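Local coordinates for protein TP_0956 (PDB 3U64) that probably serves as the tetratricopeptide-repeat-like T component of a TRAP transporter, a lipoprotein that would work through protein-protein contacts in the syphilis spirochaete, at residues V132-D136 with E137-H141; V152-L155 with Y156-T160. One frame throughout, in Å; residues are numbered along the deposited sequence.

Contact 1: V132-D136 with E137-H141. With SO4 (sulfate ion), chain C.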
# COMPACT_ATOMS: atom_id res chain seq x y z
N VAL A 132 -14.68 -34.86 -3.41
CA VAL A 132 -15.27 -33.91 -4.33
C VAL A 132 -14.44 -33.83 -5.61
O VAL A 132 -14.97 -33.55 -6.68
CB VAL A 132 -15.46 -32.50 -3.67
CG1 VAL A 132 -14.16 -31.69 -3.71
CG2 VAL A 132 -16.58 -31.74 -4.34
N PHE A 133 -13.14 -34.08 -5.52
CA PHE A 133 -12.29 -34.05 -6.71
C PHE A 133 -11.91 -35.45 -7.23
O PHE A 133 -10.97 -35.58 -8.01
CB PHE A 133 -11.02 -33.24 -6.45
CG PHE A 133 -11.27 -31.76 -6.28
CD1 PHE A 133 -11.83 -31.01 -7.31
CD2 PHE A 133 -10.91 -31.11 -5.11
CE1 PHE A 133 -12.05 -29.65 -7.17
CE2 PHE A 133 -11.11 -29.74 -4.97
CZ PHE A 133 -11.69 -29.01 -5.99
N SER A 134 -12.64 -36.47 -6.78
CA SER A 134 -12.33 -37.86 -7.13
C SER A 134 -12.48 -38.17 -8.63
O SER A 134 -11.89 -39.13 -9.13
CB SER A 134 -13.22 -38.80 -6.32
OG SER A 134 -14.59 -38.56 -6.62
N GLY A 135 -13.27 -37.37 -9.34
CA GLY A 135 -13.64 -37.69 -10.71
C GLY A 135 -14.70 -38.78 -10.79
O GLY A 135 -15.14 -39.16 -11.88
N ASP A 136 -15.09 -39.30 -9.63
CA ASP A 136 -16.13 -40.33 -9.53
C ASP A 136 -17.46 -39.64 -9.23
O ASP A 136 -17.63 -39.07 -8.15
CB ASP A 136 -15.78 -41.30 -8.40
CG ASP A 136 -16.83 -42.40 -8.20
OD1 ASP A 136 -18.03 -42.18 -8.47
OD2 ASP A 136 -16.43 -43.50 -7.75
N GLU A 137 -18.40 -39.70 -10.17
CA GLU A 137 -19.62 -38.92 -10.06
C GLU A 137 -20.44 -39.28 -8.83
O GLU A 137 -21.08 -38.42 -8.22
CB GLU A 137 -20.48 -39.05 -11.30
CG GLU A 137 -21.50 -37.95 -11.41
CD GLU A 137 -20.85 -36.59 -11.55
OE1 GLU A 137 -19.61 -36.53 -11.70
OE2 GLU A 137 -21.59 -35.57 -11.51
N GLN A 138 -20.41 -40.56 -8.49
CA GLN A 138 -21.18 -41.07 -7.35
C GLN A 138 -20.59 -40.62 -6.01
O GLN A 138 -21.32 -40.32 -5.07
CB GLN A 138 -21.26 -42.59 -7.42
CG GLN A 138 -21.48 -43.25 -6.08
CD GLN A 138 -21.56 -44.75 -6.20
OE1 GLN A 138 -21.92 -45.28 -7.26
NE2 GLN A 138 -21.22 -45.46 -5.12
N ARG A 139 -19.27 -40.56 -5.94
CA ARG A 139 -18.61 -40.02 -4.76
C ARG A 139 -18.83 -38.50 -4.68
O ARG A 139 -19.07 -37.95 -3.60
CB ARG A 139 -17.11 -40.38 -4.76
CG ARG A 139 -16.85 -41.91 -4.61
CD ARG A 139 -15.38 -42.31 -4.83
NE ARG A 139 -14.47 -41.64 -3.89
CZ ARG A 139 -13.15 -41.62 -4.03
NH1 ARG A 139 -12.57 -42.22 -5.06
NH2 ARG A 139 -12.41 -40.99 -3.13
N LEU A 140 -18.78 -37.83 -5.82
CA LEU A 140 -19.02 -36.38 -5.86
C LEU A 140 -20.43 -36.06 -5.34
O LEU A 140 -20.61 -35.21 -4.45
CB LEU A 140 -18.86 -35.87 -7.28
CG LEU A 140 -19.16 -34.40 -7.56
CD1 LEU A 140 -18.35 -33.49 -6.65
CD2 LEU A 140 -18.85 -34.10 -9.02
N HIS A 141 -21.42 -36.76 -5.89
CA HIS A 141 -22.81 -36.58 -5.52
C HIS A 141 -23.09 -36.98 -4.07
O HIS A 141 -23.89 -36.34 -3.39
CB HIS A 141 -23.71 -37.39 -6.47
CG HIS A 141 -25.17 -37.29 -6.15
ND1 HIS A 141 -25.79 -38.11 -5.23
CD2 HIS A 141 -26.13 -36.45 -6.61
CE1 HIS A 141 -27.07 -37.79 -5.14
NE2 HIS A 141 -27.30 -36.79 -5.97
S SO4 C . -8.87 -42.11 -3.72
O1 SO4 C . -9.49 -43.41 -3.97
O2 SO4 C . -9.47 -41.52 -2.51
O3 SO4 C . -7.45 -42.31 -3.48
O4 SO4 C . -9.06 -41.23 -4.88
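Asp136 O accepts from Leu140 N at 2.9 Å, the first backbone bond of helix 137-144, which the chain enters through a short loop turning at Gly135, whose phi is positive. Asp136 is the N-cap: with CG anti to its own backbone N (chi1 179°), the carboxylate folds back over the first turn. OD1 takes the N-H of Arg139 at 3.3 Å, from above the carboxylate plane, and more weakly that of Gln138. The residues leading into the cap form an ST turn, in which Ser134 OG accepts from Asp136 N at 3.1 Å; the same hydroxyl also bonds to Glu131 O, tying the loop to the end of helix 128-132. Arg139 runs back across the loop. Its CD passes 3.3 Å from Asp136 OD2, but the charged groups do not meet, their planes standing 78° apart. A bend at chi3 (59°) lays the guanidinium over Ser134, whose CB sits 3.6 Å above the centre of one face. NH2 forms a salt bridge with Glu131. Leu140 touches Met184 of helix 176-192, and its CD1 packs against Val132 CG2. Arg139 NH2 also donates to O2 of a sulfate, probably from the crystallisation liquor, at 3.1 Å, while NH1 reaches O1 only weakly.

Contact 2: V152-L155 with Y156-T160; sequences VGTL and YWVGT
Trp157 meets Gly153 one turn earlier on alpha-helix 152-166, whose i to i+4 bonds include Trp157 N to Gly153 O at 3.1 Å. Its CB lies 3.8 Å from Gly153 O. CG stands anti to its own carbonyl carbon (chi1 -80°), which brings the five-membered ring back along the helix and puts CD1 3.3 Å from the same Gly153 O, an oblique approach. Farther out, NE1 lies in the plane of the neighbouring Tyr156 ring, at its edge, and Tyr156 CE2 sits 3.5 Å above one indole face, offset toward the rim. The rest of the indole packs on Leu70, Arg74, Ile77 and Met78 of helix 66-89. On another side of the helix, Val158 CG2 is 3.3 Å from Thr154 O, which accepts Val158 N in a nearly straight bond (173°); Val158 also touches Ala117 of helix 96-124, and Thr154 OG1 bonds to Ser120. Thr160 OG1 donates to Tyr156 O at 2.7 Å, and Thr160 N reaches that oxygen from the opposite face of the carbonyl plane. The carbonyls of 152-156 thus find their donors within the helix, consistent with apolar and aromatic side chains packing against several neighbours of the all-helical fold.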
# COMPACT_ATOMS: atom_id res chain seq x y z
N VAL A 152 -23.83 -23.29 2.27
CA VAL A 152 -24.09 -22.63 1.00
C VAL A 152 -23.09 -21.52 0.71
O VAL A 152 -22.56 -21.45 -0.39
CB VAL A 152 -25.53 -22.12 0.92
CG1 VAL A 152 -25.70 -21.23 -0.30
CG2 VAL A 152 -26.50 -23.33 0.87
N GLY A 153 -22.82 -20.66 1.69
CA GLY A 153 -21.80 -19.63 1.52
C GLY A 153 -20.50 -20.21 1.01
O GLY A 153 -19.87 -19.69 0.07
N THR A 154 -20.09 -21.33 1.60
CA THR A 154 -18.80 -21.93 1.28
C THR A 154 -18.81 -22.51 -0.13
O THR A 154 -17.88 -22.29 -0.91
CB THR A 154 -18.41 -23.01 2.33
OG1 THR A 154 -18.53 -22.44 3.64
CG2 THR A 154 -16.97 -23.50 2.13
N LEU A 155 -19.89 -23.22 -0.46
CA LEU A 155 -20.06 -23.80 -1.79
C LEU A 155 -19.94 -22.72 -2.86
O LEU A 155 -19.28 -22.89 -3.89
CB LEU A 155 -21.42 -24.51 -1.88
CG LEU A 155 -21.44 -25.77 -1.02
CD1 LEU A 155 -22.82 -26.37 -0.89
CD2 LEU A 155 -20.47 -26.78 -1.59
N TYR A 156 -20.58 -21.60 -2.58
CA TYR A 156 -20.65 -20.50 -3.53
C TYR A 156 -19.26 -19.94 -3.81
O TYR A 156 -18.91 -19.73 -4.96
CB TYR A 156 -21.58 -19.38 -3.01
CG TYR A 156 -21.43 -18.07 -3.78
CD1 TYR A 156 -21.92 -17.94 -5.08
CD2 TYR A 156 -20.80 -16.97 -3.22
CE1 TYR A 156 -21.78 -16.77 -5.80
CE2 TYR A 156 -20.65 -15.78 -3.93
CZ TYR A 156 -21.14 -15.68 -5.22
OH TYR A 156 -21.00 -14.51 -5.94
N TRP A 157 -18.49 -19.70 -2.75
CA TRP A 157 -17.18 -19.06 -2.90
C TRP A 157 -16.14 -19.99 -3.53
O TRP A 157 -15.41 -19.58 -4.42
CB TRP A 157 -16.72 -18.43 -1.57
CG TRP A 157 -17.41 -17.09 -1.38
CD1 TRP A 157 -18.41 -16.79 -0.51
CD2 TRP A 157 -17.18 -15.90 -2.16
NE1 TRP A 157 -18.79 -15.48 -0.66
CE2 TRP A 157 -18.07 -14.92 -1.68
CE3 TRP A 157 -16.30 -15.57 -3.20
CZ2 TRP A 157 -18.10 -13.61 -2.20
CZ3 TRP A 157 -16.35 -14.27 -3.73
CH2 TRP A 157 -17.24 -13.32 -3.23
N VAL A 158 -16.13 -21.26 -3.11
CA VAL A 158 -15.25 -22.26 -3.69
C VAL A 158 -15.55 -22.43 -5.17
O VAL A 158 -14.65 -22.33 -6.01
CB VAL A 158 -15.38 -23.64 -2.97
CG1 VAL A 158 -14.61 -24.70 -3.72
CG2 VAL A 158 -14.88 -23.55 -1.54
N GLY A 159 -16.82 -22.66 -5.50
CA GLY A 159 -17.22 -22.83 -6.88
C GLY A 159 -16.87 -21.59 -7.71
O GLY A 159 -16.38 -21.69 -8.84
N THR A 160 -17.13 -20.42 -7.14
CA THR A 160 -16.84 -19.17 -7.87
C THR A 160 -15.35 -19.01 -8.12
O THR A 160 -14.95 -18.63 -9.21
CB THR A 160 -17.36 -17.96 -7.11
OG1 THR A 160 -18.79 -18.05 -7.01
CG2 THR A 160 -16.96 -16.64 -7.80

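Contact 1 spans a loop and the start of helix 137-144; contact 2 lies on the next helix, 152-166, with centres about 17 Å apart, nearest atoms about 6 Å apart and no direct touch. Contact 1 is peripheral, its centre about 23 Å from that of the chain, and besides a backbone bond and one apolar pair relies on polar side chains to start a helix and hold a loop, with one charged group reaching a sulfate. Contact 2, about 9 Å from the centre, comprises the buried opening turns of its helix, held by main-chain bonds, its side chains spent on neighbouring helices. Helix 176-192 is shared: Phe133 of contact 1 touches Ala181, while Leu155 and Val158 of contact 2 meet Met185.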